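Local coordinates for protein cyclase (Uncultured organism, PDB 5IBZ) that belongs to the putative cyclase family, binds acetylphosphate and may, like relatives, act as an arylformamidase, at residues A10-W20 with P266-L275; P173-E184 with P225-W236. All blocks are in the same frame, centred on the assembly; numbering follows the deposited sequence.

Interaction 1 (A10-W20 with P266-L275); sequences ALHPHEKLNNW and PVHGNLLRDL. With UVW (acetylphosphate), chain F.
An N-terminal loop lies along one flank of helix 266-275, and the contact is mainly polar: side-chain amides and an indole N-H meet backbone atoms. At one end of the loop, Asn270 turns its amide to the backbone of His12. His12 N gives a nearly straight bond to Asn270 OD1 at 3.0 Å (171°), while the return bond from Asn270 ND2 to His12 O is weak. Asn270 ND2 also donates to Asp274 OD2 at 2.7 Å, which fixes the rotation of the amide. The His12 ring brings its CD2 edge to OD1, its NE2 being turned to Ser231.

Farther along, three successive carbonyls, of residues 273 to 275, take donors from the loop. Asn19 N reaches Asp274 O at 2.8 Å, and Asn19 ND2 meets a lone pair of Leu275 O, in plane, at 2.9 Å, while Asn19 OD1 accepts from Lys22 NZ. The indole of Trp20, with CG anti to its carbonyl carbon (chi1 -68°), points Trp20 NE1 at Arg273 O, 2.8 Å away. Trp20 CZ2 lies over the guanidinium face, 3.6 Å from Arg273 CZ. Were Trp20 replaced by an alanine, Arg273 O would probably lose this donor and the guanidinium its indole neighbour. Arg273 NH1 also bridges to Asp274 OD1 at 2.9 Å. Loop donors thus occupy three successive backbone carbonyls, and Asp274 would partly balance the arginine's charge.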
loop_
_atom_site.group_PDB
_atom_site.type_symbol
_atom_site.label_atom_id
_atom_site.label_comp_id
_atom_site.label_asym_id
_atom_site.label_seq_id
_atom_site.Cartn_x
_atom_site.Cartn_y
_atom_site.Cartn_z
ATOM N N ALA B 10 0.169 -36.278 -11.619
ATOM C CA ALA B 10 -0.826 -37.175 -11.047
ATOM C C ALA B 10 -1.371 -36.599 -9.751
ATOM O O ALA B 10 -0.644 -36.464 -8.764
ATOM C CB ALA B 10 -0.236 -38.560 -10.799
ATOM N N LEU B 11 -2.651 -36.240 -9.773
ATOM C CA LEU B 11 -3.376 -35.882 -8.560
ATOM C C LEU B 11 -3.765 -37.175 -7.855
ATOM O O LEU B 11 -4.399 -38.051 -8.456
ATOM C CB LEU B 11 -4.619 -35.048 -8.896
ATOM C CG LEU B 11 -5.463 -34.561 -7.707
ATOM C CD1 LEU B 11 -4.789 -33.378 -7.023
ATOM C CD2 LEU B 11 -6.877 -34.200 -8.159
ATOM N N HIS B 12 -3.365 -37.316 -6.597
ATOM C CA HIS B 12 -3.718 -38.507 -5.829
ATOM C C HIS B 12 -5.184 -38.442 -5.421
ATOM O O HIS B 12 -5.636 -37.421 -4.896
ATOM C CB HIS B 12 -2.813 -38.647 -4.603
ATOM C CG HIS B 12 -1.381 -38.888 -4.965
ATOM N ND1 HIS B 12 -0.902 -40.133 -5.312
ATOM C CD2 HIS B 12 -0.338 -38.031 -5.092
ATOM C CE1 HIS B 12 0.382 -40.040 -5.615
ATOM N NE2 HIS B 12 0.749 -38.775 -5.487
ATOM N N PRO B 13 -5.942 -39.524 -5.681
ATOM C CA PRO B 13 -7.357 -39.442 -5.318
ATOM C C PRO B 13 -7.551 -39.189 -3.832
ATOM O O PRO B 13 -6.949 -39.852 -2.992
ATOM C CB PRO B 13 -7.907 -40.815 -5.714
ATOM C CG PRO B 13 -6.961 -41.325 -6.753
ATOM C CD PRO B 13 -5.619 -40.790 -6.370
ATOM N N HIS B 14 -8.397 -38.216 -3.531
ATOM C CA HIS B 14 -8.706 -37.863 -2.163
ATOM C C HIS B 14 -9.019 -39.069 -1.289
ATOM O O HIS B 14 -8.494 -39.184 -0.192
ATOM C CB HIS B 14 -9.896 -36.908 -2.114
ATOM C CG HIS B 14 -10.309 -36.555 -0.723
ATOM N ND1 HIS B 14 -11.294 -37.238 -0.039
ATOM C CD2 HIS B 14 -9.846 -35.611 0.126
ATOM C CE1 HIS B 14 -11.431 -36.715 1.165
ATOM N NE2 HIS B 14 -10.564 -35.725 1.290
ATOM N N GLU B 15 -9.874 -39.962 -1.770
ATOM C CA GLU B 15 -10.389 -41.032 -0.914
ATOM C C GLU B 15 -9.280 -42.003 -0.522
ATOM O O GLU B 15 -9.317 -42.597 0.553
ATOM C CB GLU B 15 -11.539 -41.778 -1.605
ATOM C CG GLU B 15 -12.773 -40.903 -1.885
ATOM C CD GLU B 15 -13.258 -40.138 -0.663
ATOM O OE1 GLU B 15 -13.128 -40.667 0.464
ATOM O OE2 GLU B 15 -13.764 -39.004 -0.829
ATOM N N LYS B 16 -8.283 -42.154 -1.387
ATOM C CA LYS B 16 -7.159 -43.031 -1.072
ATOM C C LYS B 16 -6.146 -42.351 -0.146
ATOM O O LYS B 16 -5.433 -43.035 0.595
ATOM C CB LYS B 16 -6.454 -43.486 -2.357
ATOM N N LEU B 17 -6.078 -41.018 -0.176
ATOM C CA LEU B 17 -5.004 -40.323 0.533
ATOM C C LEU B 17 -5.398 -38.951 1.061
ATOM O O LEU B 17 -5.217 -37.932 0.392
ATOM C CB LEU B 17 -3.791 -40.176 -0.390
ATOM C CG LEU B 17 -2.490 -39.714 0.258
ATOM C CD1 LEU B 17 -1.947 -40.760 1.201
ATOM C CD2 LEU B 17 -1.491 -39.411 -0.834
ATOM N N ASN B 18 -5.907 -38.919 2.282
ATOM C CA ASN B 18 -6.243 -37.645 2.904
ATOM C C ASN B 18 -6.209 -37.759 4.420
ATOM O O ASN B 18 -6.246 -38.881 4.978
ATOM C CB ASN B 18 -7.617 -37.149 2.439
ATOM C CG ASN B 18 -8.750 -37.927 3.038
ATOM O OD1 ASN B 18 -9.106 -37.715 4.195
ATOM N ND2 ASN B 18 -9.329 -38.846 2.260
ATOM N N ASN B 19 -6.104 -36.610 5.073
ATOM C CA ASN B 19 -6.175 -36.535 6.518
ATOM C C ASN B 19 -7.470 -35.913 7.045
ATOM O O ASN B 19 -7.526 -35.496 8.197
ATOM C CB ASN B 19 -4.982 -35.738 7.055
ATOM C CG ASN B 19 -3.692 -36.485 6.951
ATOM O OD1 ASN B 19 -3.651 -37.706 7.129
ATOM N ND2 ASN B 19 -2.605 -35.752 6.686
ATOM N N TRP B 20 -8.516 -35.860 6.233
ATOM C CA TRP B 20 -9.778 -35.313 6.711
ATOM C C TRP B 20 -10.290 -36.154 7.876
ATOM O O TRP B 20 -10.297 -37.379 7.804
ATOM C CB TRP B 20 -10.821 -35.270 5.601
ATOM C CG TRP B 20 -10.516 -34.292 4.495
ATOM C CD1 TRP B 20 -9.287 -33.780 4.135
ATOM C CD2 TRP B 20 -11.468 -33.705 3.611
ATOM N NE1 TRP B 20 -9.434 -32.922 3.064
ATOM C CE2 TRP B 20 -10.764 -32.858 2.727
ATOM C CE3 TRP B 20 -12.851 -33.817 3.474
ATOM C CZ2 TRP B 20 -11.414 -32.123 1.726
ATOM C CZ3 TRP B 20 -13.485 -33.095 2.483
ATOM C CH2 TRP B 20 -12.775 -32.262 1.625
ATOM N N PRO B 266 -0.880 -30.588 -9.152
ATOM C CA PRO B 266 -1.509 -31.567 -8.280
ATOM C C PRO B 266 -0.909 -31.573 -6.873
ATOM O O PRO B 266 -1.648 -31.843 -5.926
ATOM C CB PRO B 266 -1.253 -32.890 -8.999
ATOM C CG PRO B 266 -0.062 -32.638 -9.871
ATOM C CD PRO B 266 -0.210 -31.227 -10.307
ATOM N N VAL B 267 0.384 -31.278 -6.722
ATOM C CA VAL B 267 0.999 -31.350 -5.386
ATOM C C VAL B 267 0.410 -30.278 -4.459
ATOM O O VAL B 267 0.153 -30.542 -3.286
ATOM C CB VAL B 267 2.536 -31.219 -5.453
ATOM C CG1 VAL B 267 3.147 -31.211 -4.055
ATOM C CG2 VAL B 267 3.122 -32.358 -6.297
ATOM N N HIS B 268 0.201 -29.065 -4.967
ATOM C CA HIS B 268 -0.457 -28.025 -4.179
ATOM C C HIS B 268 -1.793 -28.506 -3.637
ATOM O O HIS B 268 -2.105 -28.363 -2.454
ATOM C CB HIS B 268 -0.715 -26.786 -5.026
ATOM C CG HIS B 268 0.443 -25.853 -5.090
ATOM N ND1 HIS B 268 1.531 -26.083 -5.901
ATOM C CD2 HIS B 268 0.689 -24.692 -4.444
ATOM C CE1 HIS B 268 2.398 -25.100 -5.752
ATOM N NE2 HIS B 268 1.911 -24.242 -4.872
ATOM N N GLY B 269 -2.589 -29.067 -4.528
ATOM C CA GLY B 269 -3.908 -29.544 -4.168
ATOM C C GLY B 269 -3.844 -30.658 -3.151
ATOM O O GLY B 269 -4.566 -30.645 -2.144
ATOM N N ASN B 270 -2.996 -31.649 -3.406
ATOM C CA ASN B 270 -2.909 -32.791 -2.506
ATOM C C ASN B 270 -2.358 -32.369 -1.140
ATOM O O ASN B 270 -2.871 -32.801 -0.116
ATOM C CB ASN B 270 -2.028 -33.900 -3.093
ATOM C CG ASN B 270 -2.671 -34.622 -4.277
ATOM O OD1 ASN B 270 -1.969 -35.111 -5.156
ATOM N ND2 ASN B 270 -3.987 -34.714 -4.288
ATOM N N LEU B 271 -1.313 -31.536 -1.107
ATOM C CA LEU B 271 -0.767 -31.165 0.192
ATOM C C LEU B 271 -1.722 -30.289 0.992
ATOM O O LEU B 271 -2.035 -30.582 2.145
ATOM C CB LEU B 271 0.567 -30.448 0.048
ATOM C CG LEU B 271 1.725 -31.318 -0.441
ATOM C CD1 LEU B 271 3.015 -30.492 -0.423
ATOM C CD2 LEU B 271 1.902 -32.604 0.334
ATOM N N LEU B 272 -2.195 -29.203 0.390
ATOM C CA LEU B 272 -3.012 -28.254 1.151
ATOM C C LEU B 272 -4.398 -28.781 1.483
ATOM O O LEU B 272 -4.795 -28.786 2.645
ATOM C CB LEU B 272 -3.136 -26.946 0.377
ATOM C CG LEU B 272 -1.788 -26.212 0.215
ATOM C CD1 LEU B 272 -1.953 -25.064 -0.751
ATOM C CD2 LEU B 272 -1.192 -25.720 1.519
ATOM N N ARG B 273 -5.123 -29.238 0.469
ATOM C CA ARG B 273 -6.479 -29.737 0.678
ATOM C C ARG B 273 -6.552 -31.140 1.266
ATOM O O ARG B 273 -7.283 -31.362 2.228
ATOM C CB ARG B 273 -7.262 -29.713 -0.634
ATOM C CG ARG B 273 -8.644 -30.312 -0.517
ATOM C CD ARG B 273 -9.241 -30.476 -1.865
ATOM N NE ARG B 273 -10.643 -30.836 -1.836
ATOM C CZ ARG B 273 -11.126 -32.068 -1.888
ATOM N NH1 ARG B 273 -10.310 -33.118 -1.908
ATOM N NH2 ARG B 273 -12.444 -32.261 -1.900
ATOM N N ASP B 274 -5.850 -32.099 0.675
ATOM C CA ASP B 274 -6.063 -33.476 1.079
ATOM C C ASP B 274 -5.336 -33.795 2.398
ATOM O O ASP B 274 -5.924 -34.426 3.285
ATOM C CB ASP B 274 -5.623 -34.427 -0.041
ATOM C CG ASP B 274 -6.454 -34.271 -1.307
ATOM O OD1 ASP B 274 -7.643 -33.937 -1.193
ATOM O OD2 ASP B 274 -5.919 -34.485 -2.415
ATOM N N LEU B 275 -4.069 -33.401 2.525
ATOM C CA LEU B 275 -3.283 -33.723 3.729
ATOM C C LEU B 275 -3.285 -32.652 4.823
ATOM O O LEU B 275 -2.974 -32.946 5.990
ATOM C CB LEU B 275 -1.826 -34.004 3.342
ATOM C CG LEU B 275 -1.566 -35.116 2.329
ATOM C CD1 LEU B 275 -0.059 -35.376 2.233
ATOM C CD2 LEU B 275 -2.313 -36.380 2.673
HETATM C C1 UVW F . 1.868 -20.052 -7.731
HETATM O O1 UVW F . 1.464 -18.963 -7.503
HETATM C C1M UVW F . 1.928 -20.561 -9.169
HETATM O O2 UVW F . 2.300 -20.893 -6.702
HETATM P P UVW F . 2.150 -20.523 -5.107
HETATM O O1P UVW F . 0.761 -20.016 -4.794
HETATM O O2P UVW F . 2.432 -21.807 -4.361
HETATM O O3P UVW F . 3.146 -19.474 -4.684
HETATM O O HOH W 1 0.289 -34.867 -6.406
HETATM O O HOH W 2 -3.779 -36.769 -1.896
#

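Interaction 2 (P173-E184 with P225-W236); sequences PEGYTITRADLE and PMTGIGSDTVPW
Trp236 receives Leu183 on one face of its indole, CB standing 4.3 Å from the centroid of the six-membered ring and 20° off the normal, a CH-pi contact. At the indole edge, near its plane, lies the end of Arg180, and water 6 sits there too, accepting from NE1 and donating to Glu184 OE2. The guanidinium in turn has Trp236 CD1 over its centre, 3.7 Å from Arg180 CZ, with the planes 76° apart. The indole therefore meets the arginine edge to face. Arg180 gets there by an extended chain, CG anti to its backbone N (chi1 179°); NE makes a long, weak hydrogen bond to Glu184 OE1 within a salt bridge, and NH1 pairs with Glu239. Tyr176 has Thr227 OG1 at its ring edge, while its OH bonds to Asp182 OD2.

Upstream of the two helices the segments form a short parallel pairing of strands 177-178 and 228-229. Ile178 N donates to Gly228 O at 2.8 Å, and Gly230 N to Ile178 O at 2.9 Å. Tyr176 O accepts twice, from Gly228 N and from Thr227 OG1, the latter at 2.8 Å. At two positions glycine avoids a clash: a CB on Gly230 would run into Thr177 CG2, and one on Gly175 into Pro225 CB.

Where helix 180-190 begins, Thr179 and Asp182 form a capping box, and Asp232 OD1 takes Arg180 N at 2.9 Å on its syn side. Water 5 joins Asp232 OD2 to Ala181 N. One carboxylate thus serves two N-H groups of the first turn, one directly and one through water. Its negative charge would probably be favourable next to the positive, N-terminal end of the helix dipole, so this contact combines strand pairing with a carboxylate of segment 225-236 binding the first turn of helix 180-190.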
loop_
_atom_site.group_PDB
_atom_site.type_symbol
_atom_site.label_atom_id
_atom_site.label_comp_id
_atom_site.label_asym_id
_atom_site.label_seq_id
_atom_site.Cartn_x
_atom_site.Cartn_y
_atom_site.Cartn_z
ATOM N N PRO B 173 19.337 -29.863 -12.907
ATOM C CA PRO B 173 18.930 -29.337 -14.213
ATOM C C PRO B 173 17.692 -28.472 -14.121
ATOM O O PRO B 173 16.850 -28.653 -13.244
ATOM C CB PRO B 173 18.626 -30.596 -15.035
ATOM C CG PRO B 173 19.294 -31.694 -14.337
ATOM C CD PRO B 173 19.329 -31.337 -12.895
ATOM N N GLU B 174 17.566 -27.554 -15.072
ATOM C CA GLU B 174 16.376 -26.722 -15.165
ATOM C C GLU B 174 15.144 -27.616 -15.228
ATOM O O GLU B 174 15.084 -28.555 -16.027
ATOM C CB GLU B 174 16.439 -25.803 -16.394
ATOM C CG GLU B 174 15.169 -24.986 -16.603
ATOM C CD GLU B 174 15.238 -24.035 -17.789
ATOM O OE1 GLU B 174 16.340 -23.791 -18.316
ATOM O OE2 GLU B 174 14.178 -23.529 -18.200
ATOM N N GLY B 175 14.170 -27.336 -14.364
ATOM C CA GLY B 175 12.903 -28.040 -14.396
ATOM C C GLY B 175 12.934 -29.462 -13.838
ATOM O O GLY B 175 11.981 -30.214 -14.005
ATOM N N TYR B 176 14.024 -29.835 -13.173
ATOM C CA TYR B 176 14.175 -31.188 -12.656
ATOM C C TYR B 176 13.064 -31.547 -11.664
ATOM O O TYR B 176 12.769 -30.784 -10.742
ATOM C CB TYR B 176 15.535 -31.363 -11.996
ATOM C CG TYR B 176 15.690 -32.756 -11.424
ATOM C CD1 TYR B 176 15.852 -33.851 -12.259
ATOM C CD2 TYR B 176 15.648 -32.974 -10.060
ATOM C CE1 TYR B 176 15.969 -35.131 -11.752
ATOM C CE2 TYR B 176 15.772 -34.249 -9.542
ATOM C CZ TYR B 176 15.937 -35.322 -10.391
ATOM O OH TYR B 176 16.045 -36.609 -9.904
ATOM N N THR B 177 12.457 -32.717 -11.850
ATOM C CA THR B 177 11.445 -33.205 -10.902
ATOM C C THR B 177 12.093 -34.027 -9.788
ATOM O O THR B 177 12.656 -35.091 -10.024
ATOM C CB THR B 177 10.362 -34.043 -11.612
ATOM O OG1 THR B 177 9.670 -33.229 -12.568
ATOM C CG2 THR B 177 9.348 -34.584 -10.600
ATOM N N ILE B 178 12.012 -33.506 -8.568
ATOM C CA ILE B 178 12.546 -34.176 -7.391
ATOM C C ILE B 178 11.553 -35.234 -6.918
ATOM O O ILE B 178 10.403 -34.945 -6.641
ATOM C CB ILE B 178 12.841 -33.169 -6.267
ATOM C CG1 ILE B 178 13.859 -32.138 -6.757
ATOM C CG2 ILE B 178 13.353 -33.886 -5.017
ATOM C CD1 ILE B 178 13.969 -30.921 -5.859
ATOM N N THR B 179 12.041 -36.457 -6.825
ATOM C CA THR B 179 11.222 -37.628 -6.554
ATOM C C THR B 179 11.340 -38.133 -5.130
ATOM O O THR B 179 12.234 -37.744 -4.376
ATOM C CB THR B 179 11.641 -38.782 -7.463
ATOM O OG1 THR B 179 12.987 -39.146 -7.124
ATOM C CG2 THR B 179 11.549 -38.390 -8.936
ATOM N N ARG B 180 10.455 -39.057 -4.779
ATOM C CA ARG B 180 10.555 -39.803 -3.531
ATOM C C ARG B 180 11.943 -40.427 -3.371
ATOM O O ARG B 180 12.564 -40.348 -2.305
ATOM C CB ARG B 180 9.495 -40.909 -3.481
ATOM C CG ARG B 180 9.548 -41.772 -2.203
ATOM C CD ARG B 180 8.684 -43.029 -2.345
ATOM N NE ARG B 180 8.741 -43.840 -1.125
ATOM C CZ ARG B 180 7.785 -43.893 -0.196
ATOM N NH1 ARG B 180 6.629 -43.257 -0.367
ATOM N NH2 ARG B 180 7.973 -44.624 0.890
ATOM N N ALA B 181 12.432 -41.069 -4.421
ATOM C CA ALA B 181 13.715 -41.744 -4.353
ATOM C C ALA B 181 14.847 -40.746 -4.102
ATOM O O ALA B 181 15.785 -41.043 -3.377
ATOM C CB ALA B 181 13.958 -42.515 -5.632
ATOM N N ASP B 182 14.757 -39.563 -4.700
ATOM C CA ASP B 182 15.753 -38.513 -4.449
ATOM C C ASP B 182 15.751 -38.090 -2.984
ATOM O O ASP B 182 16.808 -37.937 -2.344
ATOM C CB ASP B 182 15.488 -37.267 -5.296
ATOM C CG ASP B 182 15.643 -37.488 -6.764
ATOM O OD1 ASP B 182 16.398 -38.406 -7.186
ATOM O OD2 ASP B 182 15.038 -36.672 -7.504
ATOM N N LEU B 183 14.558 -37.868 -2.440
ATOM C CA LEU B 183 14.437 -37.427 -1.058
ATOM C C LEU B 183 14.964 -38.500 -0.093
ATOM O O LEU B 183 15.737 -38.205 0.813
ATOM C CB LEU B 183 12.984 -37.074 -0.746
ATOM C CG LEU B 183 12.482 -35.819 -1.454
ATOM C CD1 LEU B 183 10.970 -35.776 -1.444
ATOM C CD2 LEU B 183 13.051 -34.570 -0.803
ATOM N N GLU B 184 14.568 -39.757 -0.296
ATOM C CA GLU B 184 15.056 -40.838 0.570
ATOM C C GLU B 184 16.560 -41.065 0.404
ATOM O O GLU B 184 17.273 -41.343 1.377
ATOM C CB GLU B 184 14.285 -42.130 0.288
ATOM C CG GLU B 184 12.831 -41.987 0.624
ATOM C CD GLU B 184 12.112 -43.322 0.738
ATOM O OE1 GLU B 184 12.008 -44.032 -0.285
ATOM O OE2 GLU B 184 11.655 -43.651 1.853
ATOM N N PRO B 225 10.440 -23.777 -17.305
ATOM C CA PRO B 225 10.210 -24.753 -16.234
ATOM C C PRO B 225 11.077 -24.507 -15.013
ATOM O O PRO B 225 12.179 -23.990 -15.151
ATOM C CB PRO B 225 10.587 -26.091 -16.872
ATOM C CG PRO B 225 10.523 -25.865 -18.310
ATOM C CD PRO B 225 10.884 -24.423 -18.541
HETATM N N MSE B 226 10.568 -24.887 -13.849
HETATM C CA MSE B 226 11.279 -24.680 -12.588
HETATM C C MSE B 226 11.332 -25.968 -11.777
HETATM O O MSE B 226 10.314 -26.632 -11.592
HETATM C CB MSE B 226 10.608 -23.565 -11.786
HETATM C CG MSE B 226 10.771 -22.207 -12.431
HETATM SE SE MSE B 226 9.875 -20.804 -11.410
HETATM C CE MSE B 226 8.083 -21.341 -11.826
ATOM N N THR B 227 12.527 -26.320 -11.300
ATOM C CA THR B 227 12.718 -27.533 -10.509
ATOM C C THR B 227 11.870 -27.534 -9.233
ATOM O O THR B 227 11.658 -26.500 -8.607
ATOM C CB THR B 227 14.208 -27.723 -10.132
ATOM O OG1 THR B 227 14.381 -28.959 -9.423
ATOM C CG2 THR B 227 14.717 -26.594 -9.268
ATOM N N GLY B 228 11.367 -28.701 -8.853
ATOM C CA GLY B 228 10.662 -28.829 -7.582
ATOM C C GLY B 228 10.193 -30.259 -7.384
ATOM O O GLY B 228 10.520 -31.139 -8.194
ATOM N N ILE B 229 9.442 -30.498 -6.315
ATOM C CA ILE B 229 8.989 -31.853 -6.026
ATOM C C ILE B 229 7.857 -32.296 -6.948
ATOM O O ILE B 229 7.056 -31.498 -7.436
ATOM C CB ILE B 229 8.567 -32.025 -4.539
ATOM C CG1 ILE B 229 7.412 -31.099 -4.144
ATOM C CG2 ILE B 229 9.799 -31.838 -3.661
ATOM C CD1 ILE B 229 6.837 -31.382 -2.744
ATOM N N GLY B 230 7.842 -33.601 -7.218
ATOM C CA GLY B 230 6.840 -34.205 -8.075
ATOM C C GLY B 230 5.756 -34.949 -7.319
ATOM O O GLY B 230 5.766 -35.029 -6.097
ATOM N N SER B 231 4.810 -35.492 -8.072
ATOM C CA SER B 231 3.624 -36.093 -7.475
ATOM C C SER B 231 3.928 -37.302 -6.579
ATOM O O SER B 231 3.181 -37.553 -5.634
ATOM C CB SER B 231 2.634 -36.504 -8.561
ATOM O OG SER B 231 3.213 -37.480 -9.399
ATOM N N ASP B 232 4.991 -38.060 -6.844
ATOM C CA ASP B 232 5.210 -39.262 -6.038
ATOM C C ASP B 232 5.878 -38.941 -4.700
ATOM O O ASP B 232 6.111 -39.843 -3.893
ATOM C CB ASP B 232 5.986 -40.340 -6.846
ATOM C CG ASP B 232 7.502 -40.249 -6.735
ATOM O OD1 ASP B 232 8.063 -39.204 -6.351
ATOM O OD2 ASP B 232 8.141 -41.268 -7.080
ATOM N N THR B 233 6.111 -37.659 -4.410
ATOM C CA THR B 233 6.562 -37.281 -3.075
ATOM C C THR B 233 5.385 -37.167 -2.091
ATOM O O THR B 233 5.579 -37.180 -0.879
ATOM C CB THR B 233 7.350 -35.950 -3.077
ATOM O OG1 THR B 233 6.475 -34.853 -3.379
ATOM C CG2 THR B 233 8.530 -36.003 -4.072
ATOM N N VAL B 234 4.161 -37.082 -2.603
ATOM C CA VAL B 234 3.011 -36.790 -1.745
ATOM C C VAL B 234 2.688 -37.959 -0.782
ATOM O O VAL B 234 2.490 -37.727 0.423
ATOM C CB VAL B 234 1.794 -36.390 -2.599
ATOM C CG1 VAL B 234 0.537 -36.339 -1.754
ATOM C CG2 VAL B 234 2.023 -35.008 -3.227
ATOM N N PRO B 235 2.654 -39.204 -1.280
ATOM C CA PRO B 235 2.384 -40.265 -0.303
ATOM C C PRO B 235 3.495 -40.350 0.754
ATOM O O PRO B 235 3.225 -40.669 1.915
ATOM C CB PRO B 235 2.324 -41.524 -1.159
ATOM C CG PRO B 235 1.965 -41.051 -2.531
ATOM C CD PRO B 235 2.667 -39.710 -2.658
ATOM N N TRP B 236 4.730 -40.077 0.345
ATOM C CA TRP B 236 5.860 -40.101 1.282
ATOM C C TRP B 236 5.707 -39.020 2.360
ATOM O O TRP B 236 5.911 -39.279 3.545
ATOM C CB TRP B 236 7.168 -39.933 0.513
ATOM C CG TRP B 236 8.402 -39.977 1.340
ATOM C CD1 TRP B 236 9.025 -41.088 1.854
ATOM C CD2 TRP B 236 9.179 -38.854 1.747
ATOM N NE1 TRP B 236 10.157 -40.712 2.538
ATOM C CE2 TRP B 236 10.265 -39.345 2.493
ATOM C CE3 TRP B 236 9.066 -37.475 1.544
ATOM C CZ2 TRP B 236 11.228 -38.505 3.040
ATOM C CZ3 TRP B 236 10.022 -36.646 2.094
ATOM C CH2 TRP B 236 11.084 -37.160 2.830
HETATM O O HOH W 3 14.871 -25.103 -12.473
HETATM O O HOH W 4 5.473 -42.127 -2.769
HETATM O O HOH W 5 10.696 -42.084 -6.742
HETATM O O HOH W 6 11.846 -42.436 4.157
#

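Interaction 2 is nested in sequence inside the loop closed by interaction 1, and the two meet directly although their centres are about 16 Å apart. The bridge is His12: His12 NE2 makes a hydrogen bond of 2.7 Å to Ser231 O, and His12 CD2 packs 3.7 Å from Val234 CB. Val234 also touches Val267, Asn270 and Leu275, so helix 233-239 packs against helix 266-275 as well as against the N-terminal loop. Helix 266-275 also carries the link to the ligand: His268 NE2 donates to acetylphosphate O2P at 2.5 Å, alongside Arg69 and His119. Interaction 2 stays farther off, the Met226 side chain lying about 7 Å from a bound acetylphosphate.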